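PDB 1IG0: thiamin pyrophosphokinase from Saccharomyces cerevisiae, which transfers a pyrophosphate group from ATP to thiamine, making thiamine diphosphate and AMP as the only yeast enzyme able to do so. Local coordinates for residues D36-L41 against K180-S185. Sequence-based numbering, arbitrary orientation.
Sequences DENSTL and KVTPIS
Asn38 and Ser185 stand at the centre of a short parallel ladder, a compact example of how two strands far apart in sequence begin to pair. Asn38 N donates to Pro183 O (2.9 Å). Asn38 O accepts from Ser185 N at 2.8 Å in a nearly straight bond. One step on, Thr40 N reaches Ser185 O at 2.9 Å. Asn38 thus straddles Ile184 by bonding to Pro183 and Ser185, and Ser185 in turn straddles Ser39 by bonding to Asn38 and Thr40, the alternation that marks parallel pairing. Ile184 CA also approaches Asn38 O, and Ser39 CA approaches Ser185 O, so each carbonyl takes a CA-H...O contact besides its N-H bond.

Beside the ladder, a water accepts from Asn38 ND2 (3.0 Å) and donates to Thr182 O (2.7 Å), in the loop leading into strand 184-189. The side chains of Asn38 and Thr182 cross at about a right angle, with Thr182 CG2 3.7 Å from Asn38 ND2. On the face bearing Ser39 and Ser185, Glu37 crosses Pro183 and continues past it. Its chi1 of 73° sets CG between backbone N and carbonyl carbon, and the extended chain carries Glu37 OE2 to within 3.8 Å of Ser185 CB. The carboxylate is held by a salt bridge to Lys217 and by Asn34 N.

On the other face, Ile184 and Thr40 lie side by side, and helix 126-139 covers Asn38 and Thr40 through Phe138. Leu41 packs on helix 52-61, so helices cover both faces here, as in an alpha-beta-alpha layered fold. Strands 38-43 and 184-189 are adjacent members of the parallel part of the large mixed sheet, flanked by strands 64-68 and 216-221.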
# COMPACT_ATOMS: atom_id res chain seq x y z
N ASP B 36 7.77 29.62 9.74
CA ASP B 36 8.05 29.52 11.17
C ASP B 36 8.34 28.11 11.69
O ASP B 36 8.77 27.95 12.83
CB ASP B 36 6.89 30.11 11.98
CG ASP B 36 7.29 30.47 13.40
OD1 ASP B 36 8.27 29.90 13.93
OD2 ASP B 36 6.61 31.33 14.00
N GLU B 37 8.12 27.08 10.88
CA GLU B 37 8.34 25.72 11.34
C GLU B 37 9.60 25.07 10.78
O GLU B 37 10.14 25.51 9.76
CB GLU B 37 7.13 24.86 11.01
CG GLU B 37 6.99 24.51 9.54
CD GLU B 37 5.60 24.01 9.18
OE1 GLU B 37 4.89 23.53 10.10
OE2 GLU B 37 5.22 24.07 8.00
N ASN B 38 10.07 24.02 11.45
CA ASN B 38 11.24 23.29 10.98
C ASN B 38 10.76 22.38 9.86
O ASN B 38 9.56 22.11 9.75
CB ASN B 38 11.86 22.45 12.10
CG ASN B 38 12.69 23.29 13.05
OD1 ASN B 38 13.51 24.10 12.62
ND2 ASN B 38 12.51 23.07 14.35
N SER B 39 11.68 21.89 9.04
CA SER B 39 11.31 21.03 7.93
C SER B 39 12.37 19.99 7.62
O SER B 39 13.56 20.21 7.86
CB SER B 39 11.02 21.87 6.69
OG SER B 39 12.14 22.64 6.33
N THR B 40 11.94 18.87 7.06
CA THR B 40 12.85 17.80 6.71
C THR B 40 12.34 17.00 5.52
O THR B 40 11.14 16.75 5.39
CB THR B 40 13.04 16.80 7.89
OG1 THR B 40 13.57 17.50 9.02
CG2 THR B 40 13.99 15.68 7.50
N LEU B 41 13.27 16.62 4.66
CA LEU B 41 12.95 15.80 3.50
C LEU B 41 13.56 14.44 3.83
O LEU B 41 14.79 14.32 3.93
CB LEU B 41 13.59 16.35 2.23
CG LEU B 41 13.44 15.47 0.99
CD1 LEU B 41 11.96 15.28 0.65
CD2 LEU B 41 14.19 16.09 -0.18
N LYS B 180 5.18 23.20 23.32
CA LYS B 180 6.09 24.28 22.95
C LYS B 180 7.15 23.87 21.93
O LYS B 180 8.07 24.64 21.64
CB LYS B 180 6.77 24.84 24.20
CG LYS B 180 5.79 25.43 25.20
CD LYS B 180 5.01 26.60 24.61
CE LYS B 180 4.01 27.16 25.60
NZ LYS B 180 3.26 28.31 25.04
N VAL B 181 7.03 22.66 21.40
CA VAL B 181 7.99 22.17 20.41
C VAL B 181 7.66 22.75 19.04
O VAL B 181 6.51 22.71 18.61
CB VAL B 181 7.97 20.63 20.32
CG1 VAL B 181 8.88 20.16 19.18
CG2 VAL B 181 8.41 20.02 21.64
N THR B 182 8.67 23.29 18.36
CA THR B 182 8.46 23.85 17.04
C THR B 182 8.05 22.72 16.10
O THR B 182 8.69 21.67 16.08
CB THR B 182 9.74 24.51 16.49
OG1 THR B 182 10.12 25.60 17.35
CG2 THR B 182 9.52 25.05 15.09
N PRO B 183 6.98 22.91 15.33
CA PRO B 183 6.51 21.88 14.40
C PRO B 183 7.58 21.48 13.38
O PRO B 183 8.43 22.29 13.02
CB PRO B 183 5.31 22.53 13.73
CG PRO B 183 4.79 23.44 14.80
CD PRO B 183 6.06 24.06 15.33
N ILE B 184 7.52 20.24 12.93
CA ILE B 184 8.47 19.73 11.94
C ILE B 184 7.71 19.22 10.73
O ILE B 184 7.06 18.17 10.79
CB ILE B 184 9.32 18.58 12.51
CG1 ILE B 184 10.13 19.06 13.72
CG2 ILE B 184 10.26 18.05 11.43
CD1 ILE B 184 10.94 17.96 14.39
N SER B 185 7.77 19.97 9.63
CA SER B 185 7.10 19.56 8.40
C SER B 185 7.98 18.49 7.77
O SER B 185 9.09 18.77 7.31
CB SER B 185 6.95 20.75 7.46
OG SER B 185 6.23 20.38 6.30
O HOH W 1 8.33 28.35 16.94
O HOH W 2 11.30 21.00 16.18